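Long-range contacts in putative nucleotidyltransferase (Sulfolobus solfataricus P2, PDB 2RFF), which probably acts as a nucleotidyltransferase, moving a nucleotidyl group from a nucleotide to an acceptor: residues A[24-29]-A[75-80]; A[32-37]-A[101-106]; A[54-59]-A[85-90]. One frame throughout, in Å; residues are numbered along the deposited sequence.

Contacts 2 and 3 belong to one mixed sheet: strands 33-39 and 53-59 are neighbours in it, contact 2 pairing the first with strand 98-103 and contact 3 the second with strand 82-88. Both are buried and rest on ladders of backbone hydrogen bonds, antiparallel and bulged in contact 2, parallel and regular in contact 3. Contact 1, partly buried, instead joins the last turns of helix 6-29 to the loop before strand 82-88, through one phenylalanine and one salt bridge. Val26 of contact 1 touches Leu33, Phe57 and Phe59, linking helix and sheet. Charged groups mark contacts 1 and 2, whereas apolar side chains dominate contact 3.

Contact 1: A[24-29]-A[75-80]; sequences EEVASS and SRFIRG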
loop_
_atom_site.group_PDB
_atom_site.type_symbol
_atom_site.label_atom_id
_atom_site.label_comp_id
_atom_site.label_asym_id
_atom_site.label_seq_id
_atom_site.Cartn_x
_atom_site.Cartn_y
_atom_site.Cartn_z
ATOM N N GLU A 24 -5.476 4.151 -6.972
ATOM C CA GLU A 24 -6.484 4.912 -7.741
ATOM C C GLU A 24 -7.661 4.043 -8.141
ATOM O O GLU A 24 -8.807 4.441 -8.009
ATOM C CB GLU A 24 -5.866 5.523 -9.017
ATOM C CG GLU A 24 -5.013 6.705 -8.685
ATOM C CD GLU A 24 -4.298 7.338 -9.860
ATOM O OE1 GLU A 24 -3.952 6.625 -10.846
ATOM O OE2 GLU A 24 -4.064 8.581 -9.752
ATOM N N GLU A 25 -7.359 2.834 -8.579
ATOM C CA GLU A 25 -8.380 1.907 -9.017
ATOM C C GLU A 25 -9.212 1.405 -7.851
ATOM O O GLU A 25 -10.429 1.412 -7.907
ATOM C CB GLU A 25 -7.771 0.726 -9.778
ATOM C CG GLU A 25 -7.103 1.162 -11.056
ATOM C CD GLU A 25 -6.375 0.056 -11.739
ATOM O OE1 GLU A 25 -6.527 -1.119 -11.384
ATOM O OE2 GLU A 25 -5.626 0.363 -12.674
ATOM N N VAL A 26 -8.542 0.948 -6.797
ATOM C CA VAL A 26 -9.224 0.478 -5.553
ATOM C C VAL A 26 -10.065 1.587 -4.900
ATOM O O VAL A 26 -11.233 1.369 -4.606
ATOM C CB VAL A 26 -8.256 -0.191 -4.566
ATOM C CG1 VAL A 26 -8.995 -0.665 -3.296
ATOM C CG2 VAL A 26 -7.529 -1.348 -5.240
ATOM N N ALA A 27 -9.501 2.784 -4.783
ATOM C CA ALA A 27 -10.218 3.928 -4.162
ATOM C C ALA A 27 -11.488 4.312 -4.969
ATOM O O ALA A 27 -12.481 4.664 -4.422
ATOM C CB ALA A 27 -9.313 5.119 -4.020
ATOM N N SER A 28 -11.427 4.180 -6.287
ATOM C CA SER A 28 -12.591 4.474 -7.164
ATOM C C SER A 28 -13.660 3.382 -7.076
ATOM O O SER A 28 -14.827 3.636 -7.388
ATOM C CB SER A 28 -12.172 4.679 -8.625
ATOM O OG SER A 28 -11.872 3.458 -9.288
ATOM N N SER A 29 -13.264 2.179 -6.668
ATOM C CA SER A 29 -14.124 1.017 -6.583
ATOM C C SER A 29 -14.827 0.789 -5.257
ATOM O O SER A 29 -15.875 0.131 -5.238
ATOM C CB SER A 29 -13.323 -0.233 -6.979
ATOM O OG SER A 29 -12.885 -0.206 -8.344
ATOM N N SER A 75 -7.804 -8.400 -4.904
ATOM C CA SER A 75 -7.022 -9.346 -5.724
ATOM C C SER A 75 -6.843 -8.973 -7.162
ATOM O O SER A 75 -5.709 -8.936 -7.660
ATOM C CB SER A 75 -7.663 -10.734 -5.682
ATOM O OG SER A 75 -6.868 -11.641 -6.424
ATOM N N ARG A 76 -7.955 -8.674 -7.824
ATOM C CA ARG A 76 -7.878 -8.362 -9.266
ATOM C C ARG A 76 -7.160 -7.081 -9.667
ATOM O O ARG A 76 -6.814 -6.920 -10.829
ATOM C CB ARG A 76 -9.244 -8.405 -9.953
ATOM C CG ARG A 76 -10.204 -7.306 -9.662
ATOM C CD ARG A 76 -11.338 -7.432 -10.654
ATOM N NE ARG A 76 -12.500 -6.699 -10.198
ATOM C CZ ARG A 76 -12.719 -5.401 -10.373
ATOM N NH1 ARG A 76 -11.838 -4.610 -10.977
ATOM N NH2 ARG A 76 -13.856 -4.893 -9.910
ATOM N N PHE A 77 -6.944 -6.186 -8.716
ATOM C CA PHE A 77 -6.224 -4.953 -8.951
ATOM C C PHE A 77 -4.723 -5.099 -8.778
ATOM O O PHE A 77 -3.987 -4.197 -9.163
ATOM C CB PHE A 77 -6.694 -3.881 -7.958
ATOM C CG PHE A 77 -8.165 -3.568 -8.044
ATOM C CD1 PHE A 77 -8.652 -2.604 -8.910
ATOM C CD2 PHE A 77 -9.062 -4.198 -7.193
ATOM C CE1 PHE A 77 -10.033 -2.305 -8.962
ATOM C CE2 PHE A 77 -10.422 -3.923 -7.237
ATOM C CZ PHE A 77 -10.911 -2.960 -8.127
ATOM N N ILE A 78 -4.266 -6.211 -8.195
ATOM C CA ILE A 78 -2.866 -6.389 -7.871
ATOM C C ILE A 78 -2.115 -6.899 -9.088
ATOM O O ILE A 78 -2.576 -7.840 -9.761
ATOM C CB ILE A 78 -2.667 -7.355 -6.673
ATOM C CG1 ILE A 78 -3.424 -6.888 -5.433
ATOM C CG2 ILE A 78 -1.169 -7.550 -6.305
ATOM C CD1 ILE A 78 -3.086 -5.446 -4.920
ATOM N N ARG A 79 -0.998 -6.247 -9.393
ATOM C CA ARG A 79 -0.080 -6.650 -10.480
ATOM C C ARG A 79 1.307 -6.133 -10.168
ATOM O O ARG A 79 1.468 -5.303 -9.270
ATOM C CB ARG A 79 -0.507 -6.189 -11.872
ATOM C CG ARG A 79 -0.471 -4.711 -12.122
ATOM C CD ARG A 79 -1.616 -3.995 -11.511
ATOM N NE ARG A 79 -1.688 -2.673 -12.113
ATOM C CZ ARG A 79 -2.698 -1.826 -11.984
ATOM N NH1 ARG A 79 -3.749 -2.115 -11.215
ATOM N NH2 ARG A 79 -2.630 -0.653 -12.615
ATOM N N GLY A 80 2.302 -6.662 -10.858
ATOM C CA GLY A 80 3.684 -6.291 -10.622
ATOM C C GLY A 80 4.233 -6.939 -9.364
ATOM O O GLY A 80 3.600 -7.805 -8.790
HETATM O O HOH W 1 -13.662 -1.932 -10.439
#
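Phe77 reaches from the loop 75-80 to the helical segment 24-29 and lays its ring against the helix. Over one face sits the CG2 methyl of Val26, 4.0 Å from the ring centroid and 25° off the ring normal, a CH-pi contact displaced toward the CG side. The opposite face carries CG of Arg76, a place between helix and loop that suits a flat apolar ring. Val26 CG2 stands anti to the carbonyl carbon, beside the backbone N, which turns it to the ring, while CG1 goes to Leu33 and Phe59; a beta-branched residue can serve both sides. Ser29 OG lies 3.4 Å from Phe77 CZ, and a water links it to Arg76 NH2.

Glu25 and Arg79 approach from opposite directions and meet end-on. NH1 of Arg79 donates to OE1 of Glu25 at 3.0 Å, and Arg79 NH2 to Glu25 OE2 at 3.2 Å. Carboxylate and guanidinium planes are 26° apart, and both nitrogens come from about 45° above the carboxylate plane, so the fork is not coplanar and its bonds are bent. Arg79 NH1 also donates to Phe77 O (2.9 Å); long, flexible Arg suits this double task.

Arg79 has a second acid, Glu21, one turn earlier on helix 6-29. Val26 also packs on Phe57 of strand 53-59, while Ile78 touches Phe57 and Ile22, so the loop closes against both helix and sheet.

Contact 2: A[32-37]-A[101-106]; sequences NLEEVY and FWKREK. With EDO (1,2-ethanediol), chain B.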
loop_
_atom_site.group_PDB
_atom_site.type_symbol
_atom_site.label_atom_id
_atom_site.label_comp_id
_atom_site.label_asym_id
_atom_site.label_seq_id
_atom_site.Cartn_x
_atom_site.Cartn_y
_atom_site.Cartn_z
ATOM N N ASN A 32 -15.698 2.837 0.851
ATOM C CA ASN A 32 -15.201 2.550 2.218
ATOM C C ASN A 32 -13.672 2.384 2.360
ATOM O O ASN A 32 -13.189 2.219 3.468
ATOM C CB ASN A 32 -15.943 1.383 2.893
ATOM C CG ASN A 32 -15.813 0.047 2.146
ATOM O OD1 ASN A 32 -15.751 0.033 0.909
ATOM N ND2 ASN A 32 -15.831 -1.070 2.867
ATOM N N LEU A 33 -12.908 2.433 1.267
ATOM C CA LEU A 33 -11.440 2.487 1.368
ATOM C C LEU A 33 -11.134 3.842 2.008
ATOM O O LEU A 33 -11.552 4.875 1.500
ATOM C CB LEU A 33 -10.732 2.399 0.021
ATOM C CG LEU A 33 -9.193 2.360 0.197
ATOM C CD1 LEU A 33 -8.715 1.019 0.708
ATOM C CD2 LEU A 33 -8.558 2.655 -1.124
ATOM N N GLU A 34 -10.407 3.816 3.120
ATOM C CA GLU A 34 -10.143 5.026 3.899
ATOM C C GLU A 34 -8.700 5.480 3.890
ATOM O O GLU A 34 -8.430 6.682 3.853
ATOM C CB GLU A 34 -10.688 4.867 5.331
ATOM C CG GLU A 34 -10.387 5.991 6.272
ATOM C CD GLU A 34 -10.841 7.378 5.789
ATOM O OE1 GLU A 34 -11.754 7.483 4.955
ATOM O OE2 GLU A 34 -10.286 8.383 6.305
ATOM N N GLU A 35 -7.780 4.537 3.998
ATOM C CA GLU A 35 -6.354 4.821 4.049
ATOM C C GLU A 35 -5.607 3.711 3.355
ATOM O O GLU A 35 -6.070 2.566 3.331
ATOM C CB GLU A 35 -5.820 4.910 5.496
ATOM C CG GLU A 35 -6.306 6.123 6.281
ATOM C CD GLU A 35 -6.059 6.120 7.762
ATOM O OE1 GLU A 35 -5.479 5.183 8.344
ATOM O OE2 GLU A 35 -6.439 7.128 8.358
ATOM N N VAL A 36 -4.451 4.080 2.817
ATOM C CA VAL A 36 -3.502 3.101 2.303
ATOM C C VAL A 36 -2.140 3.458 2.868
ATOM O O VAL A 36 -1.750 4.631 2.885
ATOM C CB VAL A 36 -3.459 3.033 0.770
ATOM C CG1 VAL A 36 -2.348 2.075 0.207
ATOM C CG2 VAL A 36 -4.802 2.631 0.228
ATOM N N TYR A 37 -1.418 2.435 3.286
ATOM C CA TYR A 37 -0.055 2.588 3.768
ATOM C C TYR A 37 0.886 1.737 2.898
ATOM O O TYR A 37 0.492 0.701 2.325
ATOM C CB TYR A 37 0.063 2.149 5.228
ATOM C CG TYR A 37 -0.715 2.972 6.212
ATOM C CD1 TYR A 37 -2.082 2.768 6.394
ATOM C CD2 TYR A 37 -0.091 3.977 6.966
ATOM C CE1 TYR A 37 -2.812 3.512 7.375
ATOM C CE2 TYR A 37 -0.813 4.723 7.910
ATOM C CZ TYR A 37 -2.188 4.504 8.052
ATOM O OH TYR A 37 -2.953 5.184 8.949
ATOM N N PHE A 101 0.269 6.621 2.680
ATOM C CA PHE A 101 0.410 6.794 1.249
ATOM C C PHE A 101 -0.764 7.575 0.687
ATOM O O PHE A 101 -0.584 8.386 -0.217
ATOM C CB PHE A 101 0.501 5.403 0.603
ATOM C CG PHE A 101 0.818 5.394 -0.880
ATOM C CD1 PHE A 101 2.069 5.821 -1.312
ATOM C CD2 PHE A 101 -0.099 4.882 -1.802
ATOM C CE1 PHE A 101 2.383 5.765 -2.662
ATOM C CE2 PHE A 101 0.212 4.847 -3.172
ATOM C CZ PHE A 101 1.444 5.307 -3.603
ATOM N N TRP A 102 -1.960 7.274 1.187
ATOM C CA TRP A 102 -3.184 7.859 0.707
ATOM C C TRP A 102 -4.205 7.816 1.835
ATOM O O TRP A 102 -4.197 6.913 2.699
ATOM C CB TRP A 102 -3.663 7.059 -0.518
ATOM C CG TRP A 102 -4.994 7.462 -1.114
ATOM C CD1 TRP A 102 -5.206 8.315 -2.152
ATOM C CD2 TRP A 102 -6.291 7.044 -0.674
ATOM N NE1 TRP A 102 -6.556 8.432 -2.423
ATOM C CE2 TRP A 102 -7.246 7.677 -1.507
ATOM C CE3 TRP A 102 -6.747 6.192 0.354
ATOM C CZ2 TRP A 102 -8.635 7.469 -1.359
ATOM C CZ3 TRP A 102 -8.129 6.004 0.526
ATOM C CH2 TRP A 102 -9.055 6.633 -0.338
ATOM N N LYS A 103 -5.064 8.818 1.826
ATOM C CA LYS A 103 -6.194 8.880 2.758
ATOM C C LYS A 103 -7.335 9.550 1.997
ATOM O O LYS A 103 -7.116 10.504 1.269
ATOM C CB LYS A 103 -5.850 9.620 4.042
ATOM C CG LYS A 103 -6.989 9.657 5.041
ATOM C CD LYS A 103 -6.474 10.141 6.352
ATOM C CE LYS A 103 -7.565 10.356 7.362
ATOM N NZ LYS A 103 -8.193 9.108 7.780
ATOM N N ARG A 104 -8.553 9.055 2.166
ATOM C CA ARG A 104 -9.671 9.636 1.455
ATOM C C ARG A 104 -9.724 11.182 1.556
ATOM O O ARG A 104 -9.848 11.832 0.508
ATOM C CB ARG A 104 -10.990 8.997 1.912
ATOM C CG ARG A 104 -12.244 9.496 1.235
ATOM C CD ARG A 104 -12.361 9.046 -0.183
ATOM N NE ARG A 104 -12.537 7.600 -0.313
ATOM C CZ ARG A 104 -12.492 6.914 -1.469
ATOM N NH1 ARG A 104 -12.247 7.513 -2.615
ATOM N NH2 ARG A 104 -12.661 5.600 -1.450
ATOM N N GLU A 105 -9.545 11.723 2.764
ATOM C CA GLU A 105 -9.634 13.167 3.037
ATOM C C GLU A 105 -8.347 13.939 2.681
ATOM O O GLU A 105 -8.339 15.169 2.746
ATOM C CB GLU A 105 -10.048 13.434 4.477
ATOM C CG GLU A 105 -11.412 12.820 4.847
ATOM C CD GLU A 105 -11.379 11.337 5.229
ATOM O OE1 GLU A 105 -10.297 10.692 5.182
ATOM O OE2 GLU A 105 -12.460 10.822 5.605
ATOM N N LYS A 106 -7.299 13.231 2.254
ATOM C CA LYS A 106 -6.021 13.842 1.849
ATOM C C LYS A 106 -5.602 13.587 0.406
ATOM O O LYS A 106 -4.725 14.278 -0.076
ATOM C CB LYS A 106 -4.887 13.312 2.730
ATOM C CG LYS A 106 -5.055 13.531 4.238
ATOM C CD LYS A 106 -3.767 13.156 5.003
ATOM C CE LYS A 106 -3.856 13.560 6.479
ATOM N NZ LYS A 106 -2.683 13.058 7.279
HETATM C C1 EDO B . -15.352 12.590 4.525
HETATM O O1 EDO B . -14.884 11.951 5.720
HETATM C C2 EDO B . -14.837 11.803 3.324
HETATM O O2 EDO B . -15.551 10.588 3.113
HETATM O O HOH W 2 -13.602 6.595 2.519
#
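Lys103 NZ is gripped by two acids of the neighbouring strand, Glu34 OE2 and Glu35 OE2, each 2.7 Å from Lys103 NZ and each offering its anti lone pair. The lysine chain lies alongside Glu35, pointing the same way, until its bend at chi4 (68°) carries NZ between the carboxylates; its length suits it to reach both. Glu105 OE1 comes within 2.6 Å of Glu34 OE2, so one of the two acids probably carries a proton and donates it to the other. Glu105 OE2 accepts from an ethanediol, probably from the crystallisation liquor.

On the other face of the sheet Trp102 packs against Leu33, whose CD2 is 3.8 Å from Trp102 CZ3. The guanidinium of Arg104 folds back so that Trp102 CH2 lies over its centre, and its NE and NH2 make weak bonds to Leu33 O. Arg104 NH2 also donates to Ala27 O in helix 6-29.

The backbone frame positions these groups: Val36 N bonds to Trp102 O at 2.8 Å and Arg104 N to Glu34 O at 2.9 Å, while Val36 O accepts from both Phe101 N and Trp102 N. In the second shell, Tyr37 OH donates to Glu35 OE1 (2.6 Å), which also meets Lys92.

The double acceptance marks a classic beta bulge, Phe101 and Trp102 both facing Val36; Glu34 and Glu35 form another opposite Val58, within the mixed sheet of the nucleotidyltransferase domain.

Contact 3: A[54-59]-A[85-90]; sequences DILFVF and IVLDEG
Leu56 reaches across to the strand holding Ile85 and Leu87. Its CB and CG serve to carry the branch: with CG anti to the backbone N (chi1 168°), CD1 is turned to the neighbouring strand and does the touching. CD1 of Leu56 lies 3.5 Å from Ile85 O and 3.8 Å from Ile85 CG2, with Ile85 CB close behind. The same Leu56 CD1 is 3.7 Å from both CG and CD1 of Leu87, and the two leucines cross at about a right angle. On the face carrying Phe57 and Phe59, Val86 CG1 touches Phe59 CE1 at 3.7 Å, and that ring goes on to Met73 and Val74 of helix 67-74.

The parallel ladder alternates between strands, as in Phe57 N to Ile85 O and Leu87 N to Phe57 O. Asp88 ends it with an Asx turn, its OD2 accepting from Gly90 N while OD1 takes Ile62 N.

Strands 53-59 and 82-88, joined through helix 67-74, form a beta-alpha-beta unit. Polar main-chain atoms facing between them satisfy one another; Phe57, Phe59 and Val86 are buried under helices, which suits apolar residues, whereas Ile85 and Leu87 remain partly exposed and charge is kept to the strand ends.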
loop_
_atom_site.group_PDB
_atom_site.type_symbol
_atom_site.label_atom_id
_atom_site.label_comp_id
_atom_site.label_asym_id
_atom_site.label_seq_id
_atom_site.Cartn_x
_atom_site.Cartn_y
_atom_site.Cartn_z
ATOM N N ASP A 54 5.042 -3.344 -0.539
ATOM C CA ASP A 54 3.980 -3.902 0.297
ATOM C C ASP A 54 2.947 -2.832 0.595
ATOM O O ASP A 54 3.292 -1.769 1.132
ATOM C CB ASP A 54 4.587 -4.429 1.584
ATOM C CG ASP A 54 5.521 -5.577 1.356
ATOM O OD1 ASP A 54 5.227 -6.464 0.536
ATOM O OD2 ASP A 54 6.580 -5.628 1.993
ATOM N N ILE A 55 1.687 -3.137 0.265
ATOM C CA ILE A 55 0.599 -2.185 0.349
ATOM C C ILE A 55 -0.430 -2.662 1.348
ATOM O O ILE A 55 -0.937 -3.768 1.226
ATOM C CB ILE A 55 -0.073 -1.995 -1.026
ATOM C CG1 ILE A 55 0.963 -1.568 -2.091
ATOM C CG2 ILE A 55 -1.196 -0.924 -0.903
ATOM C CD1 ILE A 55 0.309 -1.409 -3.460
ATOM N N LEU A 56 -0.734 -1.816 2.331
ATOM C CA LEU A 56 -1.780 -2.068 3.326
ATOM C C LEU A 56 -3.007 -1.249 2.940
ATOM O O LEU A 56 -2.947 -0.022 2.948
ATOM C CB LEU A 56 -1.319 -1.713 4.741
ATOM C CG LEU A 56 -2.428 -1.684 5.794
ATOM C CD1 LEU A 56 -3.118 -3.040 5.877
ATOM C CD2 LEU A 56 -1.895 -1.178 7.120
ATOM N N PHE A 57 -4.102 -1.935 2.612
ATOM C CA PHE A 57 -5.368 -1.273 2.307
ATOM C C PHE A 57 -6.196 -1.278 3.600
ATOM O O PHE A 57 -6.419 -2.354 4.170
ATOM C CB PHE A 57 -6.122 -2.021 1.220
ATOM C CG PHE A 57 -5.424 -2.118 -0.073
ATOM C CD1 PHE A 57 -5.587 -1.119 -0.994
ATOM C CD2 PHE A 57 -4.633 -3.202 -0.374
ATOM C CE1 PHE A 57 -5.000 -1.187 -2.225
ATOM C CE2 PHE A 57 -4.036 -3.291 -1.646
ATOM C CZ PHE A 57 -4.202 -2.282 -2.547
ATOM N N VAL A 58 -6.717 -0.122 3.972
ATOM C CA VAL A 58 -7.484 0.050 5.235
ATOM C C VAL A 58 -8.885 0.522 4.869
ATOM O O VAL A 58 -9.029 1.578 4.289
ATOM C CB VAL A 58 -6.850 1.006 6.281
ATOM C CG1 VAL A 58 -7.682 1.070 7.610
ATOM C CG2 VAL A 58 -5.445 0.556 6.549
ATOM N N PHE A 59 -9.883 -0.314 5.150
ATOM C CA PHE A 59 -11.285 -0.064 4.818
ATOM C C PHE A 59 -12.121 0.144 6.047
ATOM O O PHE A 59 -11.841 -0.439 7.065
ATOM C CB PHE A 59 -11.924 -1.263 4.095
ATOM C CG PHE A 59 -11.352 -1.569 2.723
ATOM C CD1 PHE A 59 -10.220 -2.343 2.577
ATOM C CD2 PHE A 59 -12.027 -1.181 1.554
ATOM C CE1 PHE A 59 -9.726 -2.690 1.271
ATOM C CE2 PHE A 59 -11.528 -1.483 0.273
ATOM C CZ PHE A 59 -10.388 -2.244 0.143
ATOM N N ILE A 85 -1.851 -6.407 2.263
ATOM C CA ILE A 85 -2.695 -6.806 3.400
ATOM C C ILE A 85 -3.963 -5.931 3.328
ATOM O O ILE A 85 -3.872 -4.756 2.966
ATOM C CB ILE A 85 -2.042 -6.584 4.789
ATOM C CG1 ILE A 85 -0.817 -7.498 4.909
ATOM C CG2 ILE A 85 -3.017 -6.877 5.985
ATOM C CD1 ILE A 85 -0.007 -7.268 6.143
ATOM N N VAL A 86 -5.113 -6.499 3.705
ATOM C CA VAL A 86 -6.358 -5.768 3.803
ATOM C C VAL A 86 -6.797 -5.824 5.282
ATOM O O VAL A 86 -6.969 -6.914 5.836
ATOM C CB VAL A 86 -7.472 -6.373 2.933
ATOM C CG1 VAL A 86 -8.839 -5.701 3.188
ATOM C CG2 VAL A 86 -7.142 -6.312 1.408
ATOM N N LEU A 87 -7.041 -4.660 5.868
ATOM C CA LEU A 87 -7.433 -4.524 7.287
ATOM C C LEU A 87 -8.581 -3.556 7.426
ATOM O O LEU A 87 -8.803 -2.687 6.594
ATOM C CB LEU A 87 -6.290 -4.058 8.233
ATOM C CG LEU A 87 -5.082 -4.997 8.321
ATOM C CD1 LEU A 87 -4.032 -4.393 9.247
ATOM C CD2 LEU A 87 -5.486 -6.416 8.782
ATOM N N ASP A 88 -9.325 -3.747 8.499
ATOM C CA ASP A 88 -10.334 -2.790 8.924
ATOM C C ASP A 88 -9.615 -1.633 9.633
ATOM O O ASP A 88 -8.504 -1.803 10.178
ATOM C CB ASP A 88 -11.270 -3.470 9.938
ATOM C CG ASP A 88 -12.414 -2.618 10.339
ATOM O OD1 ASP A 88 -13.332 -2.366 9.567
ATOM O OD2 ASP A 88 -12.449 -2.169 11.503
ATOM N N GLU A 89 -10.276 -0.474 9.633
ATOM C CA GLU A 89 -9.857 0.740 10.377
ATOM C C GLU A 89 -9.368 0.464 11.823
ATOM O O GLU A 89 -8.362 1.022 12.302
ATOM C CB GLU A 89 -11.037 1.745 10.380
ATOM C CG GLU A 89 -12.342 1.238 11.061
ATOM C CD GLU A 89 -13.634 1.970 10.644
ATOM O OE1 GLU A 89 -13.572 3.164 10.243
ATOM O OE2 GLU A 89 -14.720 1.317 10.720
ATOM N N GLY A 90 -10.104 -0.389 12.522
ATOM C CA GLY A 90 -9.794 -0.737 13.893
ATOM C C GLY A 90 -8.627 -1.666 14.085
ATOM O O GLY A 90 -8.214 -1.863 15.230
#